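PDB 2VTC: AA9 family lytic polysaccharide monooxygenase cel61B from Hypocrea jecorina, which oxidatively cleaves glycosidic bonds in crystalline and amorphous polysaccharides such as cellulose, using an active-site copper, a reducing agent and oxygen or hydrogen peroxide. Local coordinates for residues 124-138 / 163-177. Sequence-based numbering, arbitrary orientation.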
loop_
_atom_site.group_PDB
_atom_site.type_symbol
_atom_site.label_atom_id
_atom_site.label_comp_id
_atom_site.label_asym_id
_atom_site.label_seq_id
_atom_site.Cartn_x
_atom_site.Cartn_y
_atom_site.Cartn_z
ATOM N N CYS A 124 -8.791 9.641 11.221
ATOM C CA CYS A 124 -7.534 8.991 10.805
ATOM C C CYS A 124 -6.371 9.967 10.887
ATOM O O CYS A 124 -5.220 9.545 11.037
ATOM C CB CYS A 124 -7.658 8.327 9.420
ATOM S SG CYS A 124 -8.740 6.865 9.345
ATOM N N THR A 125 -6.671 11.272 10.857
ATOM C CA THR A 125 -5.629 12.312 10.892
ATOM C C THR A 125 -4.819 12.326 12.199
ATOM O O THR A 125 -3.715 12.898 12.260
ATOM C CB THR A 125 -6.236 13.716 10.626
ATOM O OG1 THR A 125 -7.030 14.100 11.759
ATOM C CG2 THR A 125 -7.113 13.713 9.370
ATOM N N THR A 126 -5.363 11.700 13.246
ATOM C CA THR A 126 -4.713 11.687 14.553
ATOM C C THR A 126 -4.569 10.280 15.132
ATOM O O THR A 126 -4.285 10.114 16.305
ATOM C CB THR A 126 -5.481 12.595 15.558
ATOM O OG1 THR A 126 -6.847 12.196 15.567
ATOM C CG2 THR A 126 -5.390 14.061 15.143
ATOM N N VAL A 127 -4.749 9.253 14.293
ATOM C CA VAL A 127 -4.719 7.868 14.741
ATOM C C VAL A 127 -3.300 7.455 15.179
ATOM O O VAL A 127 -2.294 8.013 14.691
ATOM C CB VAL A 127 -5.269 6.938 13.601
ATOM C CG1 VAL A 127 -4.210 6.724 12.519
ATOM C CG2 VAL A 127 -5.785 5.626 14.125
ATOM N N ASN A 128 -3.237 6.502 16.109
ATOM C CA ASN A 128 -2.001 5.821 16.460
ATOM C C ASN A 128 -1.830 4.675 15.452
ATOM O O ASN A 128 -2.562 3.679 15.509
ATOM C CB ASN A 128 -2.094 5.278 17.895
ATOM C CG ASN A 128 -0.822 4.577 18.376
ATOM O OD1 ASN A 128 -0.688 4.311 19.589
ATOM N ND2 ASN A 128 0.099 4.251 17.465
ATOM N N LYS A 129 -0.887 4.836 14.507
ATOM C CA LYS A 129 -0.720 3.831 13.435
ATOM C C LYS A 129 -0.469 2.411 13.952
ATOM O O LYS A 129 -0.846 1.426 13.312
ATOM C CB LYS A 129 0.404 4.254 12.473
ATOM C CG LYS A 129 1.822 4.150 13.024
ATOM C CD LYS A 129 2.801 4.753 11.993
ATOM C CE LYS A 129 4.221 4.578 12.469
ATOM N NZ LYS A 129 5.169 5.157 11.473
ATOM N N ASN A 130 0.160 2.305 15.119
ATOM C CA ASN A 130 0.532 1.004 15.661
ATOM C C ASN A 130 -0.668 0.175 16.150
ATOM O O ASN A 130 -0.556 -1.044 16.365
ATOM C CB ASN A 130 1.589 1.196 16.754
ATOM C CG ASN A 130 2.835 1.906 16.232
ATOM O OD1 ASN A 130 3.292 2.910 16.810
ATOM N ND2 ASN A 130 3.372 1.412 15.131
ATOM N N ASN A 131 -1.817 0.837 16.302
ATOM C CA ASN A 131 -3.040 0.137 16.715
ATOM C C ASN A 131 -3.943 -0.234 15.551
ATOM O O ASN A 131 -4.998 -0.844 15.742
ATOM C CB ASN A 131 -3.821 0.979 17.735
ATOM C CG ASN A 131 -3.089 1.127 19.037
ATOM O OD1 ASN A 131 -2.217 0.325 19.372
ATOM N ND2 ASN A 131 -3.434 2.160 19.783
ATOM N N LEU A 132 -3.533 0.134 14.334
ATOM C CA LEU A 132 -4.320 -0.199 13.143
ATOM C C LEU A 132 -4.263 -1.701 12.859
ATOM O O LEU A 132 -3.219 -2.336 13.033
ATOM C CB LEU A 132 -3.846 0.602 11.930
ATOM C CG LEU A 132 -4.105 2.112 11.976
ATOM C CD1 LEU A 132 -3.425 2.812 10.812
ATOM C CD2 LEU A 132 -5.625 2.416 11.980
ATOM N N ARG A 133 -5.401 -2.258 12.446
ATOM C CA ARG A 133 -5.501 -3.694 12.116
ATOM C C ARG A 133 -5.997 -3.829 10.689
ATOM O O ARG A 133 -7.015 -3.270 10.322
ATOM C CB ARG A 133 -6.415 -4.456 13.102
ATOM C CG ARG A 133 -6.024 -4.277 14.590
ATOM C CD ARG A 133 -6.956 -5.050 15.556
ATOM N NE ARG A 133 -6.913 -6.468 15.226
ATOM C CZ ARG A 133 -6.059 -7.338 15.764
ATOM N NH1 ARG A 133 -5.238 -6.953 16.734
ATOM N NH2 ARG A 133 -6.057 -8.598 15.355
ATOM N N TRP A 134 -5.242 -4.555 9.858
ATOM C CA TRP A 134 -5.431 -4.509 8.424
ATOM C C TRP A 134 -6.164 -5.709 7.863
ATOM O O TRP A 134 -5.953 -6.837 8.297
ATOM C CB TRP A 134 -4.036 -4.442 7.781
ATOM C CG TRP A 134 -3.308 -3.238 8.257
ATOM C CD1 TRP A 134 -2.377 -3.182 9.268
ATOM C CD2 TRP A 134 -3.450 -1.907 7.764
ATOM N NE1 TRP A 134 -1.941 -1.889 9.449
ATOM C CE2 TRP A 134 -2.568 -1.084 8.527
ATOM C CE3 TRP A 134 -4.257 -1.311 6.774
ATOM C CZ2 TRP A 134 -2.461 0.296 8.322
ATOM C CZ3 TRP A 134 -4.142 0.077 6.571
ATOM C CH2 TRP A 134 -3.246 0.855 7.352
ATOM N N VAL A 135 -7.032 -5.429 6.889
ATOM C CA VAL A 135 -7.793 -6.446 6.188
ATOM C C VAL A 135 -7.450 -6.393 4.698
ATOM O O VAL A 135 -7.559 -5.351 4.094
ATOM C CB VAL A 135 -9.311 -6.197 6.405
ATOM C CG1 VAL A 135 -10.149 -7.153 5.599
ATOM C CG2 VAL A 135 -9.645 -6.333 7.901
ATOM N N LYS A 136 -7.019 -7.522 4.128
ATOM C CA LYS A 136 -6.652 -7.546 2.697
ATOM C C LYS A 136 -7.887 -7.404 1.806
ATOM O O LYS A 136 -8.833 -8.180 1.946
ATOM C CB LYS A 136 -5.926 -8.845 2.361
ATOM C CG LYS A 136 -5.380 -8.886 0.916
ATOM C CD LYS A 136 -4.744 -10.237 0.609
ATOM C CE LYS A 136 -3.257 -10.292 1.008
ATOM N NZ LYS A 136 -2.699 -11.688 0.914
ATOM N N ILE A 137 -7.869 -6.431 0.897
ATOM C CA ILE A 137 -8.994 -6.225 -0.033
ATOM C C ILE A 137 -8.625 -6.393 -1.517
ATOM O O ILE A 137 -9.505 -6.366 -2.389
ATOM C CB ILE A 137 -9.702 -4.850 0.192
ATOM C CG1 ILE A 137 -8.738 -3.673 -0.055
ATOM C CG2 ILE A 137 -10.324 -4.820 1.600
ATOM C CD1 ILE A 137 -9.409 -2.360 -0.378
ATOM N N GLN A 138 -7.335 -6.568 -1.791
ATOM C CA GLN A 138 -6.841 -6.781 -3.161
ATOM C C GLN A 138 -5.504 -7.526 -3.131
ATOM O O GLN A 138 -4.647 -7.255 -2.294
ATOM C CB GLN A 138 -6.709 -5.430 -3.883
ATOM C CG GLN A 138 -6.125 -5.457 -5.323
ATOM C CD GLN A 138 -4.593 -5.498 -5.348
ATOM O OE1 GLN A 138 -3.907 -4.864 -4.521
ATOM N NE2 GLN A 138 -4.042 -6.241 -6.315
ATOM N N VAL A 163 -7.915 -0.351 -7.458
ATOM C CA VAL A 163 -8.391 -1.115 -6.311
ATOM C C VAL A 163 -9.834 -0.712 -6.011
ATOM O O VAL A 163 -10.106 0.462 -5.789
ATOM C CB VAL A 163 -7.507 -0.862 -5.042
ATOM C CG1 VAL A 163 -8.033 -1.632 -3.854
ATOM C CG2 VAL A 163 -6.065 -1.288 -5.311
ATOM N N LYS A 164 -10.730 -1.688 -6.000
ATOM C CA LYS A 164 -12.132 -1.484 -5.620
ATOM C C LYS A 164 -12.346 -1.481 -4.100
ATOM O O LYS A 164 -11.916 -2.417 -3.407
ATOM C CB LYS A 164 -13.024 -2.560 -6.253
ATOM C CG LYS A 164 -14.523 -2.240 -6.162
ATOM C CD LYS A 164 -15.382 -3.348 -6.769
ATOM C CE LYS A 164 -16.860 -2.993 -6.713
ATOM N NZ LYS A 164 -17.186 -1.728 -7.460
ATOM N N ILE A 165 -12.998 -0.426 -3.597
ATOM C CA ILE A 165 -13.484 -0.403 -2.206
ATOM C C ILE A 165 -14.706 -1.337 -2.147
ATOM O O ILE A 165 -15.673 -1.102 -2.867
ATOM C CB ILE A 165 -13.865 1.038 -1.763
ATOM C CG1 ILE A 165 -12.664 1.975 -1.874
ATOM C CG2 ILE A 165 -14.409 1.040 -0.324
ATOM C CD1 ILE A 165 -13.013 3.447 -1.638
ATOM N N PRO A 166 -14.659 -2.407 -1.320
ATOM C CA PRO A 166 -15.766 -3.367 -1.235
ATOM C C PRO A 166 -17.119 -2.669 -1.048
ATOM O O PRO A 166 -17.231 -1.715 -0.249
ATOM C CB PRO A 166 -15.412 -4.198 0.002
ATOM C CG PRO A 166 -13.912 -4.175 0.014
ATOM C CD PRO A 166 -13.556 -2.776 -0.409
ATOM N N SER A 167 -18.115 -3.112 -1.814
ATOM C CA SER A 167 -19.440 -2.468 -1.855
ATOM C C SER A 167 -20.182 -2.540 -0.525
ATOM O O SER A 167 -21.024 -1.690 -0.216
ATOM C CB SER A 167 -20.295 -3.112 -2.944
ATOM O OG SER A 167 -19.764 -2.786 -4.208
ATOM N N SER A 168 -19.847 -3.564 0.252
ATOM C CA SER A 168 -20.500 -3.847 1.530
ATOM C C SER A 168 -19.893 -3.096 2.715
ATOM O O SER A 168 -20.422 -3.154 3.829
ATOM C CB SER A 168 -20.441 -5.346 1.804
ATOM O OG SER A 168 -19.097 -5.800 1.852
ATOM N N LEU A 169 -18.786 -2.394 2.489
ATOM C CA LEU A 169 -18.071 -1.763 3.606
ATOM C C LEU A 169 -18.862 -0.589 4.177
ATOM O O LEU A 169 -19.212 0.327 3.442
ATOM C CB LEU A 169 -16.677 -1.307 3.172
ATOM C CG LEU A 169 -15.796 -0.765 4.298
ATOM C CD1 LEU A 169 -15.548 -1.805 5.445
ATOM C CD2 LEU A 169 -14.484 -0.236 3.698
ATOM N N ARG A 170 -19.120 -0.631 5.484
ATOM C CA ARG A 170 -19.946 0.366 6.152
ATOM C C ARG A 170 -19.212 1.707 6.218
ATOM O O ARG A 170 -17.969 1.732 6.230
ATOM C CB ARG A 170 -20.358 -0.121 7.552
ATOM C CG ARG A 170 -19.259 -0.098 8.598
ATOM C CD ARG A 170 -19.755 -0.559 9.943
ATOM N NE ARG A 170 -18.641 -0.642 10.888
ATOM C CZ ARG A 170 -18.761 -0.845 12.200
ATOM N NH1 ARG A 170 -19.959 -0.990 12.755
ATOM N NH2 ARG A 170 -17.677 -0.905 12.958
ATOM N N PRO A 171 -19.957 2.825 6.237
ATOM C CA PRO A 171 -19.313 4.136 6.409
ATOM C C PRO A 171 -18.395 4.227 7.637
ATOM O O PRO A 171 -18.644 3.591 8.675
ATOM C CB PRO A 171 -20.505 5.104 6.544
ATOM C CG PRO A 171 -21.616 4.416 5.881
ATOM C CD PRO A 171 -21.428 2.951 6.107
ATOM N N GLY A 172 -17.344 5.035 7.522
ATOM C CA GLY A 172 -16.331 5.112 8.556
ATOM C C GLY A 172 -15.094 5.844 8.089
ATOM O O GLY A 172 -14.998 6.249 6.922
ATOM N N ASN A 173 -14.177 6.050 9.017
ATOM C CA ASN A 173 -12.890 6.651 8.695
ATOM C C ASN A 173 -11.883 5.516 8.528
ATOM O O ASN A 173 -11.684 4.725 9.450
ATOM C CB ASN A 173 -12.436 7.585 9.809
ATOM C CG ASN A 173 -13.317 8.820 9.943
ATOM O OD1 ASN A 173 -13.803 9.383 8.951
ATOM N ND2 ASN A 173 -13.509 9.258 11.182
ATOM N N TYR A 174 -11.277 5.418 7.343
ATOM C CA TYR A 174 -10.357 4.294 7.064
ATOM C C TYR A 174 -9.026 4.782 6.488
ATOM O O TYR A 174 -8.914 5.916 5.973
ATOM C CB TYR A 174 -10.978 3.310 6.048
ATOM C CG TYR A 174 -12.290 2.690 6.483
ATOM C CD1 TYR A 174 -12.311 1.505 7.233
ATOM C CD2 TYR A 174 -13.507 3.280 6.140
ATOM C CE1 TYR A 174 -13.509 0.916 7.645
ATOM C CE2 TYR A 174 -14.722 2.701 6.549
ATOM C CZ TYR A 174 -14.711 1.528 7.296
ATOM O OH TYR A 174 -15.881 0.934 7.715
ATOM N N VAL A 175 -8.030 3.902 6.613
ATOM C CA VAL A 175 -6.744 4.062 5.960
ATOM C C VAL A 175 -6.603 2.906 4.979
ATOM O O VAL A 175 -6.888 1.740 5.314
ATOM C CB VAL A 175 -5.582 4.010 6.981
ATOM C CG1 VAL A 175 -4.251 4.322 6.301
ATOM C CG2 VAL A 175 -5.781 5.074 8.085
ATOM N N PHE A 176 -6.128 3.232 3.778
ATOM C CA PHE A 176 -5.828 2.209 2.759
ATOM C C PHE A 176 -4.314 2.083 2.609
ATOM O O PHE A 176 -3.622 3.097 2.469
ATOM C CB PHE A 176 -6.477 2.577 1.428
ATOM C CG PHE A 176 -7.948 2.398 1.430
ATOM C CD1 PHE A 176 -8.532 1.257 0.895
ATOM C CD2 PHE A 176 -8.758 3.342 2.053
ATOM C CE1 PHE A 176 -9.916 1.078 0.917
ATOM C CE2 PHE A 176 -10.148 3.166 2.114
ATOM C CZ PHE A 176 -10.737 2.034 1.536
ATOM N N ARG A 177 -3.804 0.852 2.690
ATOM C CA ARG A 177 -2.369 0.583 2.636
ATOM C C ARG A 177 -2.104 -0.225 1.372
ATOM O O ARG A 177 -2.441 -1.406 1.318
ATOM C CB ARG A 177 -1.927 -0.171 3.900
ATOM C CG ARG A 177 -0.462 -0.587 4.006
ATOM C CD ARG A 177 -0.290 -1.468 5.237
ATOM N NE ARG A 177 1.117 -1.844 5.381
ATOM C CZ ARG A 177 1.691 -2.832 4.678
ATOM N NH1 ARG A 177 0.966 -3.575 3.810
ATOM N NH2 ARG A 177 3.000 -3.066 4.852
#
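Arg-177 lays its aliphatic chain across one face of the Trp-134 indole. CB sits over the six-membered ring, 3.9 Å from its centroid, in a CH-pi contact, and comes closest to CZ3. With CG anti to the backbone N (chi1 178°) and the chain extended as far as NE, Arg-177 CD then lies over the middle of the indole, 4.0 Å from Trp-134 CE2. Beyond it the guanidinium, tilted 57° to the ring plane, is too distant for more than a weak cation-pi attraction; NE bonds to Val-77 O and NH1 forms a salt bridge with Glu-179. Val-175 instead meets the indole at its edge, its CG1 3.8 Å from Trp-134 CH2. Were Trp-134 replaced by an alanine, the arginine chain would probably lose the surface it lies on and Val-175 CG1 its aromatic neighbour.

These residues belong to the beta-sandwich core of the AA9 fold, where strands 133-143 and 172-182 flank strand 113-119, each antiparallel to it; no hydrogen bond joins the two segments directly. Ile-137 and Gln-138 both face Thr-115, forming a classic beta bulge. With CG1 between the backbone N and the carbonyl carbon (chi1 62°), Ile-137 CD1 is carried to the edge of the Phe-176 ring, 3.7 Å from Phe-176 CE1. It also touches CG1 of Val-163, on an outer strand of the four-stranded antiparallel sheet, and so bridges the two sheets, while Ile-137 CG2 packs 4.0 Å from Pro-166 CG. At the other end Cys-124, disulfide-bonded to Cys-120, rests its SG 3.7 Å from Val-175 CG2 and 3.8 Å from Asn-173 CB.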